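Local coordinates for protein yeast glycogen phosphorylase (Saccharomyces cerevisiae, PDB 1YGP) that belongs to the carbohydrate phosphorylase family, whose members have the two-domain GT-B fold, and holds pyridoxal-5'-phosphate in an internal pocket, at residues K575-D580 with A701-P706; D580-E585 with K689-A694. One frame throughout, in Å; residues are numbered along the deposited sequence.

Contact 1: residues K575-D580 with A701-P706; sequences KIRLVD and AEIIIP
Arg-577 reaches from helix 562-584 to the helix 698-704, one of whose residues, Ala-701, touches the bound pyridoxal-5'-phosphate. CG of Arg-577 lies anti to the carbonyl carbon (chi1 -59°), and a bend at chi3 (-58°) brings the guanidinium alongside the other helix. There CD1 of Ile-703 sits over one face, near its rim, 3.9 Å from NE of Arg-577, while the ring of Pro-706 meets the group at its edge, with CG 3.7 Å from NH2 of Arg-577. The same NH2 lies 3.1 Å from O of Glu-702, but the angle is too poor for a hydrogen bond. A long arginine suits this place because its flat end tolerates apolar neighbours while its N-H groups can still bond to a carbonyl such as that of Ala-525.

Deeper in, Leu-578 turns CG anti to its own N (chi1 177°), which carries CD1 across to CG1 of Ile-704 at 3.5 Å. CG2 of Ile-703 rests 3.9 Å from CA of Leu-578. Met-604 of strand 601-606 touches both Leu-578 and Ile-704. Lys-571 and Asn-574 donate to O of Pro-706, but between 575-580 and 701-706 no hydrogen bond forms: apolar packing carries the contact, and NH2 of Arg-577 spends its hydrogen bond on Ala-525, outside both segments.

Contact 2: residues D580-E585 with K689-A694; sequences DLIKKE and KVVFVA
The carboxylate atom OE2 of Glu-585 accepts a weak hydrogen bond from the backbone N of Ala-694, at 3.4 Å and an N-H...O angle of 143°. This bond links the region where helix 562-584 runs out to the residue following Val-693 of the outermost strand in the parallel six-stranded sheet of a Rossmann-like domain, one of the two that make up a GT-B fold. Glu-585 gets there by being long and straight: CG stands anti to the backbone N (chi1 -164°) and the chain stays extended beyond it, so that the side chain crosses that of Val-693 at about a right angle. OE2 of Glu-585 also lies 3.6 Å from CA of Val-693 and 3.8 Å from CG1 of Val-693. Glutamate suits the place because its reach spans the gap between helix and strand. Lys-700 of helix 698-704 packs against Glu-585 and Val-693, and its NZ bonds to the carbonyl of Ala-694.

Alternation along the strand sorts its side chains. Val-691 and Val-693 take the side of the sheet that meets this helix, whereas Val-690 packs on the helix 662-678 behind. Branched valines suit an extended strand, and they offer methyl groups for close packing. The backbone of Val-691 and Val-693 bonds to the neighbouring strand 649-654. Beside Val-691 sits Ile-582, which is also touched by Ile-591 and Ile-592; Ile-591 touches Val-691 as well. Ile-582 and Val-691 cross obliquely: CG2 of Ile-582, which is anti to the backbone N of Ile-582, comes 3.8 Å from CG1 of Val-691, and CD1 of Ile-582 lies 4.2 Å from that same methyl.

Overall arrangement
After more than 550 residues the chain reaches helix 562-584, whose last turns serve both contacts, with Asp-580 common to the two. It then builds strands 601-606 and 649-654 and the helices between, then helix 662-678, before returning as strand 688-693, where contact 2 closes the inner loop. A short turn leads on to helix 698-704, and contact 1 closes the outer loop, so contact 2 is nested within contact 1. Their centres lie 10 Å apart, and they meet directly through Leu-581 with Ile-703 and Val-693 with Ile-704. One helix is thus tied both to the edge of the parallel sheet and to the helix bordering the pyridoxal-5'-phosphate pocket.

Contact 1: residues K575-D580 with A701-P706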
loop_
_atom_site.group_PDB
_atom_site.type_symbol
_atom_site.label_atom_id
_atom_site.label_comp_id
_atom_site.label_asym_id
_atom_site.label_seq_id
_atom_site.Cartn_x
_atom_site.Cartn_y
_atom_site.Cartn_z
ATOM N N LYS A 575 -38.081 -5.545 -0.733
ATOM C CA LYS A 575 -38.341 -4.237 -0.156
ATOM C C LYS A 575 -37.851 -4.172 1.283
ATOM O O LYS A 575 -37.257 -3.167 1.698
ATOM C CB LYS A 575 -39.840 -3.906 -0.216
ATOM C CG LYS A 575 -40.165 -3.292 -1.574
ATOM C CD LYS A 575 -41.423 -2.464 -1.531
ATOM C CE LYS A 575 -42.577 -3.200 -2.162
ATOM N NZ LYS A 575 -43.787 -2.415 -1.992
ATOM N N ILE A 576 -38.003 -5.278 2.018
ATOM C CA ILE A 576 -37.549 -5.349 3.397
ATOM C C ILE A 576 -36.048 -5.164 3.433
ATOM O O ILE A 576 -35.599 -4.405 4.295
ATOM C CB ILE A 576 -37.942 -6.714 4.039
ATOM C CG1 ILE A 576 -39.439 -6.703 4.312
ATOM C CG2 ILE A 576 -37.131 -6.983 5.319
ATOM C CD1 ILE A 576 -40.003 -8.118 4.595
ATOM N N ARG A 577 -35.276 -5.787 2.529
ATOM C CA ARG A 577 -33.827 -5.603 2.525
ATOM C C ARG A 577 -33.489 -4.130 2.432
ATOM O O ARG A 577 -32.705 -3.652 3.252
ATOM C CB ARG A 577 -33.078 -6.196 1.347
ATOM C CG ARG A 577 -33.147 -7.672 1.043
ATOM C CD ARG A 577 -31.985 -8.027 0.108
ATOM N NE ARG A 577 -32.016 -7.264 -1.126
ATOM C CZ ARG A 577 -31.605 -7.770 -2.288
ATOM N NH1 ARG A 577 -31.134 -9.010 -2.383
ATOM N NH2 ARG A 577 -31.697 -7.013 -3.381
ATOM N N LEU A 578 -34.085 -3.387 1.486
ATOM C CA LEU A 578 -33.789 -1.982 1.307
ATOM C C LEU A 578 -34.110 -1.217 2.579
ATOM O O LEU A 578 -33.296 -0.410 3.035
ATOM C CB LEU A 578 -34.603 -1.413 0.155
ATOM C CG LEU A 578 -34.424 0.085 -0.092
ATOM C CD1 LEU A 578 -32.985 0.353 -0.488
ATOM C CD2 LEU A 578 -35.403 0.557 -1.141
ATOM N N VAL A 579 -35.264 -1.513 3.190
ATOM C CA VAL A 579 -35.685 -0.871 4.431
ATOM C C VAL A 579 -34.603 -1.117 5.483
ATOM O O VAL A 579 -34.121 -0.153 6.097
ATOM C CB VAL A 579 -37.082 -1.451 4.853
ATOM C CG1 VAL A 579 -37.541 -0.916 6.189
ATOM C CG2 VAL A 579 -38.147 -0.968 3.872
ATOM N N ASP A 580 -34.135 -2.362 5.610
ATOM C CA ASP A 580 -33.069 -2.698 6.536
ATOM C C ASP A 580 -31.836 -1.836 6.282
ATOM O O ASP A 580 -31.236 -1.365 7.262
ATOM C CB ASP A 580 -32.645 -4.164 6.406
ATOM C CG ASP A 580 -33.457 -5.248 7.114
ATOM O OD1 ASP A 580 -33.885 -5.049 8.254
ATOM O OD2 ASP A 580 -33.621 -6.322 6.531
ATOM N N ALA A 701 -26.829 -0.250 -5.350
ATOM C CA ALA A 701 -27.726 -0.475 -6.475
ATOM C C ALA A 701 -28.153 -1.937 -6.539
ATOM O O ALA A 701 -29.258 -2.218 -7.010
ATOM C CB ALA A 701 -27.042 -0.109 -7.793
ATOM N N GLU A 702 -27.359 -2.895 -6.053
ATOM C CA GLU A 702 -27.802 -4.274 -6.044
ATOM C C GLU A 702 -28.851 -4.469 -4.956
ATOM O O GLU A 702 -29.598 -5.438 -5.050
ATOM C CB GLU A 702 -26.648 -5.222 -5.789
ATOM C CG GLU A 702 -25.755 -5.535 -6.989
ATOM C CD GLU A 702 -24.477 -6.298 -6.626
ATOM O OE1 GLU A 702 -24.529 -7.281 -5.887
ATOM O OE2 GLU A 702 -23.404 -5.899 -7.066
ATOM N N ILE A 703 -28.952 -3.612 -3.921
ATOM C CA ILE A 703 -29.992 -3.751 -2.912
ATOM C C ILE A 703 -31.217 -2.958 -3.357
ATOM O O ILE A 703 -32.351 -3.441 -3.275
ATOM C CB ILE A 703 -29.483 -3.234 -1.539
ATOM C CG1 ILE A 703 -28.293 -4.063 -1.075
ATOM C CG2 ILE A 703 -30.574 -3.351 -0.482
ATOM C CD1 ILE A 703 -28.481 -5.612 -1.006
ATOM N N ILE A 704 -30.979 -1.748 -3.881
ATOM C CA ILE A 704 -32.016 -0.816 -4.312
ATOM C C ILE A 704 -32.776 -1.283 -5.538
ATOM O O ILE A 704 -34.005 -1.311 -5.464
ATOM C CB ILE A 704 -31.384 0.562 -4.583
ATOM C CG1 ILE A 704 -30.928 1.123 -3.267
ATOM C CG2 ILE A 704 -32.362 1.516 -5.261
ATOM C CD1 ILE A 704 -30.238 2.484 -3.374
ATOM N N ILE A 705 -32.158 -1.668 -6.657
ATOM C CA ILE A 705 -32.927 -2.077 -7.821
ATOM C C ILE A 705 -33.922 -3.237 -7.615
ATOM O O ILE A 705 -35.091 -3.004 -7.944
ATOM C CB ILE A 705 -31.889 -2.337 -8.938
ATOM C CG1 ILE A 705 -31.509 -0.948 -9.412
ATOM C CG2 ILE A 705 -32.388 -3.219 -10.079
ATOM C CD1 ILE A 705 -30.324 -0.766 -10.370
ATOM N N PRO A 706 -33.693 -4.444 -7.074
ATOM C CA PRO A 706 -34.740 -5.469 -6.923
ATOM C C PRO A 706 -35.906 -5.087 -5.995
ATOM O O PRO A 706 -36.901 -5.818 -5.924
ATOM C CB PRO A 706 -33.999 -6.701 -6.442
ATOM C CG PRO A 706 -32.582 -6.456 -6.890
ATOM C CD PRO A 706 -32.406 -4.961 -6.634
#

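Contact 2: residues D580-E585 with K689-A694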
loop_
_atom_site.group_PDB
_atom_site.type_symbol
_atom_site.label_atom_id
_atom_site.label_comp_id
_atom_site.label_asym_id
_atom_site.label_seq_id
_atom_site.Cartn_x
_atom_site.Cartn_y
_atom_site.Cartn_z
ATOM N N ASP A 580 -34.135 -2.362 5.610
ATOM C CA ASP A 580 -33.069 -2.698 6.536
ATOM C C ASP A 580 -31.836 -1.836 6.282
ATOM O O ASP A 580 -31.236 -1.365 7.262
ATOM C CB ASP A 580 -32.645 -4.164 6.406
ATOM C CG ASP A 580 -33.457 -5.248 7.114
ATOM O OD1 ASP A 580 -33.885 -5.049 8.254
ATOM O OD2 ASP A 580 -33.621 -6.322 6.531
ATOM N N LEU A 581 -31.490 -1.572 5.000
ATOM C CA LEU A 581 -30.321 -0.772 4.640
ATOM C C LEU A 581 -30.485 0.659 5.120
ATOM O O LEU A 581 -29.591 1.212 5.765
ATOM C CB LEU A 581 -30.092 -0.691 3.135
ATOM C CG LEU A 581 -28.668 -0.816 2.536
ATOM C CD1 LEU A 581 -28.716 -0.346 1.098
ATOM C CD2 LEU A 581 -27.649 0.060 3.238
ATOM N N ILE A 582 -31.647 1.258 4.867
ATOM C CA ILE A 582 -31.914 2.644 5.234
ATOM C C ILE A 582 -31.873 2.865 6.757
ATOM O O ILE A 582 -31.495 3.933 7.245
ATOM C CB ILE A 582 -33.290 3.031 4.630
ATOM C CG1 ILE A 582 -33.326 2.793 3.120
ATOM C CG2 ILE A 582 -33.529 4.510 4.892
ATOM C CD1 ILE A 582 -34.717 2.874 2.477
ATOM N N LYS A 583 -32.276 1.845 7.514
ATOM C CA LYS A 583 -32.260 1.829 8.964
ATOM C C LYS A 583 -30.806 1.771 9.392
ATOM O O LYS A 583 -30.353 2.609 10.172
ATOM C CB LYS A 583 -33.001 0.599 9.457
ATOM C CG LYS A 583 -33.176 0.498 10.949
ATOM C CD LYS A 583 -33.610 -0.909 11.204
ATOM C CE LYS A 583 -33.972 -1.161 12.652
ATOM N NZ LYS A 583 -34.602 -2.470 12.801
ATOM N N LYS A 584 -30.033 0.805 8.881
ATOM C CA LYS A 584 -28.620 0.667 9.194
ATOM C C LYS A 584 -27.927 2.005 8.957
ATOM O O LYS A 584 -27.403 2.614 9.892
ATOM C CB LYS A 584 -28.031 -0.435 8.313
ATOM C CG LYS A 584 -26.585 -0.817 8.634
ATOM C CD LYS A 584 -26.134 -2.036 7.820
ATOM C CE LYS A 584 -26.025 -1.784 6.307
ATOM N NZ LYS A 584 -25.900 -3.028 5.558
ATOM N N GLU A 585 -28.108 2.547 7.755
ATOM C CA GLU A 585 -27.553 3.828 7.359
ATOM C C GLU A 585 -28.120 4.970 8.201
ATOM O O GLU A 585 -27.555 6.059 8.208
ATOM C CB GLU A 585 -27.853 4.022 5.867
ATOM C CG GLU A 585 -27.063 5.107 5.110
ATOM C CD GLU A 585 -27.194 5.056 3.580
ATOM O OE1 GLU A 585 -26.612 4.144 2.980
ATOM O OE2 GLU A 585 -27.853 5.928 2.996
ATOM N N LYS A 689 -43.012 9.431 2.384
ATOM C CA LYS A 689 -41.647 9.553 2.914
ATOM C C LYS A 689 -40.700 9.846 1.752
ATOM O O LYS A 689 -40.933 9.390 0.623
ATOM C CB LYS A 689 -41.167 8.263 3.563
ATOM C CG LYS A 689 -41.941 7.831 4.800
ATOM C CD LYS A 689 -41.631 8.771 5.947
ATOM C CE LYS A 689 -42.552 8.587 7.139
ATOM N NZ LYS A 689 -42.472 7.236 7.658
ATOM N N VAL A 690 -39.631 10.602 1.952
ATOM C CA VAL A 690 -38.636 10.892 0.920
ATOM C C VAL A 690 -37.355 10.397 1.575
ATOM O O VAL A 690 -37.126 10.673 2.757
ATOM C CB VAL A 690 -38.501 12.406 0.632
ATOM C CG1 VAL A 690 -37.386 12.695 -0.361
ATOM C CG2 VAL A 690 -39.808 12.897 0.068
ATOM N N VAL A 691 -36.493 9.664 0.886
ATOM C CA VAL A 691 -35.270 9.131 1.469
ATOM C C VAL A 691 -34.165 9.423 0.455
ATOM O O VAL A 691 -34.430 9.373 -0.754
ATOM C CB VAL A 691 -35.478 7.612 1.690
ATOM C CG1 VAL A 691 -34.159 6.968 2.043
ATOM C CG2 VAL A 691 -36.472 7.350 2.820
ATOM N N PHE A 692 -32.948 9.766 0.862
ATOM C CA PHE A 692 -31.855 9.952 -0.083
ATOM C C PHE A 692 -30.758 8.961 0.293
ATOM O O PHE A 692 -30.317 9.008 1.438
ATOM C CB PHE A 692 -31.298 11.365 0.003
ATOM C CG PHE A 692 -30.178 11.646 -0.997
ATOM C CD1 PHE A 692 -28.850 11.393 -0.666
ATOM C CD2 PHE A 692 -30.481 12.177 -2.250
ATOM C CE1 PHE A 692 -27.846 11.671 -1.587
ATOM C CE2 PHE A 692 -29.477 12.456 -3.169
ATOM C CZ PHE A 692 -28.155 12.199 -2.835
ATOM N N VAL A 693 -30.250 8.058 -0.546
ATOM C CA VAL A 693 -29.166 7.171 -0.161
ATOM C C VAL A 693 -27.794 7.731 -0.531
ATOM O O VAL A 693 -27.461 7.998 -1.700
ATOM C CB VAL A 693 -29.436 5.844 -0.820
ATOM C CG1 VAL A 693 -28.261 4.884 -0.661
ATOM C CG2 VAL A 693 -30.700 5.277 -0.163
ATOM N N ALA A 694 -26.937 7.942 0.472
ATOM C CA ALA A 694 -25.601 8.441 0.197
ATOM C C ALA A 694 -24.680 7.380 -0.370
ATOM O O ALA A 694 -24.822 6.180 -0.127
ATOM C CB ALA A 694 -24.958 8.965 1.449
#